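Local coordinates for protein Adp-ribosyltransferase (Staphylococcus aureus, PDB 1OJQ) that probably transfers a single ADP-ribose unit from NAD+ to a target protein, as a C3-type bacterial exoenzyme, at residues 25-38 and 164-176. Residues are numbered along the deposited sequence; the frame is centred on the assembly and turned at random.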
# COMPACT_ATOMS: atom_id res chain seq x y z
N TYR A 25 -15.81 -5.24 -14.26
CA TYR A 25 -15.35 -3.93 -14.65
C TYR A 25 -15.92 -3.51 -16.02
O TYR A 25 -15.95 -4.34 -16.92
CB TYR A 25 -13.82 -3.89 -14.73
CG TYR A 25 -13.10 -3.92 -13.41
CD1 TYR A 25 -11.93 -4.66 -13.30
CD2 TYR A 25 -13.58 -3.22 -12.31
CE1 TYR A 25 -11.24 -4.71 -12.10
CE2 TYR A 25 -12.90 -3.27 -11.10
CZ TYR A 25 -11.74 -4.01 -11.02
OH TYR A 25 -11.05 -4.06 -9.83
N SER A 26 -16.29 -2.25 -16.12
CA SER A 26 -16.66 -1.60 -17.38
C SER A 26 -15.44 -1.05 -18.10
O SER A 26 -14.34 -1.05 -17.56
CB SER A 26 -17.61 -0.43 -17.08
OG SER A 26 -16.84 0.59 -16.45
N SER A 27 -15.60 -0.56 -19.33
CA SER A 27 -14.46 0.03 -20.04
C SER A 27 -13.91 1.21 -19.27
O SER A 27 -12.69 1.44 -19.24
CB SER A 27 -14.88 0.46 -21.44
OG SER A 27 -15.34 -0.65 -22.19
N LYS A 28 -14.80 1.99 -18.63
CA LYS A 28 -14.31 3.14 -17.87
C LYS A 28 -13.50 2.74 -16.65
O LYS A 28 -12.51 3.41 -16.33
CB LYS A 28 -15.52 3.99 -17.43
CG LYS A 28 -15.61 5.31 -18.18
CD LYS A 28 -14.98 6.41 -17.32
CE LYS A 28 -14.75 7.66 -18.15
NZ LYS A 28 -13.62 8.46 -17.64
N ASP A 29 -13.93 1.67 -15.98
CA ASP A 29 -13.21 1.10 -14.85
C ASP A 29 -11.78 0.78 -15.29
O ASP A 29 -10.78 1.10 -14.65
CB ASP A 29 -13.88 -0.16 -14.33
CG ASP A 29 -15.16 0.07 -13.57
OD1 ASP A 29 -15.24 1.07 -12.83
OD2 ASP A 29 -16.09 -0.76 -13.70
N LYS A 30 -11.69 0.11 -16.43
CA LYS A 30 -10.36 -0.30 -16.90
C LYS A 30 -9.45 0.88 -17.15
O LYS A 30 -8.28 0.89 -16.77
CB LYS A 30 -10.54 -1.12 -18.18
CG LYS A 30 -11.23 -2.45 -17.91
CD LYS A 30 -10.94 -3.36 -19.09
CE LYS A 30 -12.21 -3.67 -19.86
NZ LYS A 30 -11.88 -4.46 -21.09
N MET A 31 -10.01 1.91 -17.79
CA MET A 31 -9.28 3.11 -18.14
C MET A 31 -8.80 3.86 -16.90
O MET A 31 -7.68 4.37 -16.85
CB MET A 31 -10.17 4.04 -18.96
CG MET A 31 -9.63 5.42 -19.29
SD MET A 31 -10.98 6.46 -19.94
CE MET A 31 -10.92 7.84 -18.80
N ALA A 32 -9.68 3.95 -15.91
CA ALA A 32 -9.33 4.64 -14.68
C ALA A 32 -8.17 3.95 -13.97
O ALA A 32 -7.25 4.62 -13.54
CB ALA A 32 -10.50 4.65 -13.70
N ILE A 33 -8.28 2.62 -13.83
CA ILE A 33 -7.19 1.94 -13.12
C ILE A 33 -5.90 2.08 -13.92
O ILE A 33 -4.84 2.39 -13.37
CB ILE A 33 -7.51 0.46 -12.89
CG1 ILE A 33 -8.73 0.25 -11.98
CG2 ILE A 33 -6.30 -0.31 -12.37
CD1 ILE A 33 -9.30 -1.16 -12.11
N TYR A 34 -5.96 1.86 -15.23
CA TYR A 34 -4.73 1.90 -16.04
C TYR A 34 -4.09 3.27 -15.92
O TYR A 34 -2.90 3.40 -15.66
CB TYR A 34 -5.00 1.56 -17.51
CG TYR A 34 -3.71 1.32 -18.27
CD1 TYR A 34 -3.16 0.05 -18.36
CD2 TYR A 34 -3.03 2.36 -18.89
CE1 TYR A 34 -1.98 -0.21 -19.04
CE2 TYR A 34 -1.85 2.13 -19.57
CZ TYR A 34 -1.33 0.85 -19.65
OH TYR A 34 -0.16 0.64 -20.33
N ASN A 35 -4.86 4.33 -16.15
CA ASN A 35 -4.31 5.68 -16.07
C ASN A 35 -3.71 5.98 -14.70
O ASN A 35 -2.69 6.67 -14.62
CB ASN A 35 -5.36 6.72 -16.44
CG ASN A 35 -5.62 6.75 -17.93
OD1 ASN A 35 -4.80 6.32 -18.75
ND2 ASN A 35 -6.80 7.24 -18.29
N TYR A 36 -4.32 5.48 -13.63
CA TYR A 36 -3.75 5.68 -12.30
C TYR A 36 -2.37 5.05 -12.22
O TYR A 36 -1.42 5.67 -11.72
CB TYR A 36 -4.70 5.15 -11.20
CG TYR A 36 -4.10 5.50 -9.84
CD1 TYR A 36 -4.31 6.77 -9.31
CD2 TYR A 36 -3.34 4.60 -9.13
CE1 TYR A 36 -3.76 7.11 -8.08
CE2 TYR A 36 -2.78 4.93 -7.90
CZ TYR A 36 -3.00 6.18 -7.38
OH TYR A 36 -2.45 6.52 -6.16
N THR A 37 -2.23 3.80 -12.68
CA THR A 37 -0.95 3.11 -12.61
C THR A 37 0.13 3.80 -13.43
O THR A 37 1.29 3.74 -13.03
CB THR A 37 -1.01 1.64 -13.07
OG1 THR A 37 -1.26 1.57 -14.49
CG2 THR A 37 -2.12 0.89 -12.34
N LYS A 38 -0.22 4.47 -14.52
CA LYS A 38 0.71 5.20 -15.36
C LYS A 38 1.30 6.45 -14.71
O LYS A 38 2.44 6.79 -14.96
CB LYS A 38 -0.01 5.76 -16.60
CG LYS A 38 -0.62 4.77 -17.56
CD LYS A 38 -1.34 5.55 -18.66
CE LYS A 38 -0.36 5.99 -19.74
NZ LYS A 38 -1.07 6.80 -20.78
N ALA A 164 -11.28 -3.37 -2.01
CA ALA A 164 -9.92 -3.53 -2.56
C ALA A 164 -10.00 -3.96 -4.02
O ALA A 164 -10.85 -4.79 -4.35
CB ALA A 164 -9.15 -4.56 -1.75
N ALA A 165 -9.16 -3.42 -4.88
CA ALA A 165 -9.16 -3.82 -6.29
C ALA A 165 -7.89 -4.61 -6.60
O ALA A 165 -6.79 -4.12 -6.36
CB ALA A 165 -9.20 -2.65 -7.26
N TYR A 166 -8.05 -5.81 -7.15
CA TYR A 166 -6.85 -6.48 -7.65
C TYR A 166 -6.66 -6.08 -9.10
O TYR A 166 -7.61 -6.29 -9.86
CB TYR A 166 -6.96 -7.99 -7.56
CG TYR A 166 -5.81 -8.78 -8.16
CD1 TYR A 166 -4.61 -8.94 -7.47
CD2 TYR A 166 -5.91 -9.37 -9.42
CE1 TYR A 166 -3.57 -9.67 -8.03
CE2 TYR A 166 -4.88 -10.11 -9.97
CZ TYR A 166 -3.69 -10.26 -9.27
OH TYR A 166 -2.65 -10.98 -9.81
N ILE A 167 -5.48 -5.55 -9.42
CA ILE A 167 -5.37 -4.97 -10.74
C ILE A 167 -4.26 -5.58 -11.58
O ILE A 167 -3.89 -4.96 -12.59
CB ILE A 167 -5.17 -3.44 -10.61
CG1 ILE A 167 -3.83 -3.04 -10.00
CG2 ILE A 167 -6.34 -2.83 -9.82
CD1 ILE A 167 -3.62 -1.53 -10.02
N ASP A 168 -3.73 -6.75 -11.25
CA ASP A 168 -2.64 -7.29 -12.05
C ASP A 168 -3.18 -8.10 -13.23
O ASP A 168 -3.11 -9.33 -13.23
CB ASP A 168 -1.70 -8.14 -11.19
CG ASP A 168 -0.34 -8.30 -11.84
OD1 ASP A 168 -0.11 -7.71 -12.91
OD2 ASP A 168 0.53 -9.00 -11.27
N SER A 169 -3.67 -7.37 -14.22
CA SER A 169 -4.11 -7.87 -15.52
C SER A 169 -3.60 -6.89 -16.56
O SER A 169 -3.40 -5.70 -16.25
CB SER A 169 -5.62 -8.03 -15.53
OG SER A 169 -6.07 -8.68 -16.71
N LYS A 170 -3.36 -7.33 -17.80
CA LYS A 170 -2.56 -6.50 -18.68
C LYS A 170 -3.32 -5.29 -19.19
O LYS A 170 -2.65 -4.34 -19.60
CB LYS A 170 -2.04 -7.31 -19.87
CG LYS A 170 -1.18 -8.50 -19.48
CD LYS A 170 0.30 -8.26 -19.69
CE LYS A 170 1.14 -9.15 -18.79
NZ LYS A 170 2.44 -9.49 -19.41
N GLU A 171 -4.65 -5.31 -19.15
CA GLU A 171 -5.39 -4.14 -19.58
C GLU A 171 -5.67 -3.15 -18.46
O GLU A 171 -6.21 -2.06 -18.70
CB GLU A 171 -6.69 -4.61 -20.24
CG GLU A 171 -7.79 -4.92 -19.24
CD GLU A 171 -7.64 -6.29 -18.59
OE1 GLU A 171 -8.60 -6.72 -17.92
OE2 GLU A 171 -6.59 -6.94 -18.74
N LEU A 172 -5.33 -3.51 -17.22
CA LEU A 172 -5.58 -2.70 -16.05
C LEU A 172 -4.33 -1.96 -15.54
O LEU A 172 -4.50 -0.92 -14.90
CB LEU A 172 -6.11 -3.53 -14.87
CG LEU A 172 -7.41 -4.31 -15.10
CD1 LEU A 172 -7.81 -5.05 -13.83
CD2 LEU A 172 -8.51 -3.39 -15.59
N THR A 173 -3.13 -2.51 -15.77
CA THR A 173 -1.94 -1.85 -15.19
C THR A 173 -0.81 -1.65 -16.19
O THR A 173 -0.54 -2.53 -17.01
CB THR A 173 -1.41 -2.64 -13.97
OG1 THR A 173 -0.27 -1.94 -13.44
CG2 THR A 173 -0.94 -4.03 -14.33
N ALA A 174 -0.15 -0.49 -16.11
CA ALA A 174 1.01 -0.18 -16.92
C ALA A 174 2.25 -0.91 -16.39
O ALA A 174 3.31 -0.90 -17.03
CB ALA A 174 1.25 1.33 -16.96
N TYR A 175 2.08 -1.55 -15.23
CA TYR A 175 3.17 -2.24 -14.56
C TYR A 175 2.82 -3.66 -14.15
O TYR A 175 2.73 -3.94 -12.95
CB TYR A 175 3.57 -1.45 -13.29
CG TYR A 175 4.24 -0.15 -13.68
CD1 TYR A 175 3.47 0.98 -13.98
CD2 TYR A 175 5.62 -0.06 -13.75
CE1 TYR A 175 4.05 2.18 -14.35
CE2 TYR A 175 6.21 1.14 -14.12
CZ TYR A 175 5.43 2.24 -14.41
OH TYR A 175 6.03 3.42 -14.77
N PRO A 176 2.61 -4.52 -15.14
CA PRO A 176 2.18 -5.90 -14.89
C PRO A 176 3.21 -6.69 -14.09
O PRO A 176 4.41 -6.44 -14.16
CB PRO A 176 2.06 -6.54 -16.28
CG PRO A 176 2.84 -5.63 -17.18
CD PRO A 176 2.74 -4.25 -16.59
O HOH W 1 -10.54 -6.39 -8.27
O HOH W 2 4.63 5.64 -15.09
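Thr37 accepts the direct hydrogen bond between helix 27-38 and the loop 167-176: Ala174 N meets its OG1 at 2.8 Å and nearly straight, 171°. The same hydroxyl donates back to Tyr34 O, one turn earlier, at 2.7 Å. Its chi1 of 68° sets OG1 between backbone N and carbonyl carbon, where it can serve both partners. Two waters add bridges. One joins Tyr25 OH to Tyr166 N. The other lies at the ring edge of Tyr175 and links its OH to Lys38 O.

This loop follows strand 165-166, an outer strand of the three-stranded sheet, and leads on toward strand 180-183. In the ADP-ribosyltransferase fold the contact borders the NAD+ site: Thr37 is an NAD+-binding residue, and Ile167 touches Glu180, another.

Apolar contacts fill the middle. Ile33 CG2 lies 3.6 Å from Ile167 CG2, while Thr37 CG2 and Ile167 CD1 meet tip to tip. Leu172 splits its branches: CD1 touches Tyr25 CE1, the two side chains crossing at about a right angle, and CD2 rests on Lys30 CG at 3.7 Å. Ile33 CD1 sits over one face of the Tyr25 ring, off toward its margin.

The Tyr34 ring packs against the loop backbone, with CE1 3.4 Å from Thr173 C and CZ near Ala174 CB. Tyr34 CA makes a CH-O contact of 3.1 Å with Leu172 O. Lys30 CD packs on Glu171 CG at 3.5 Å, but their charged ends stay apart.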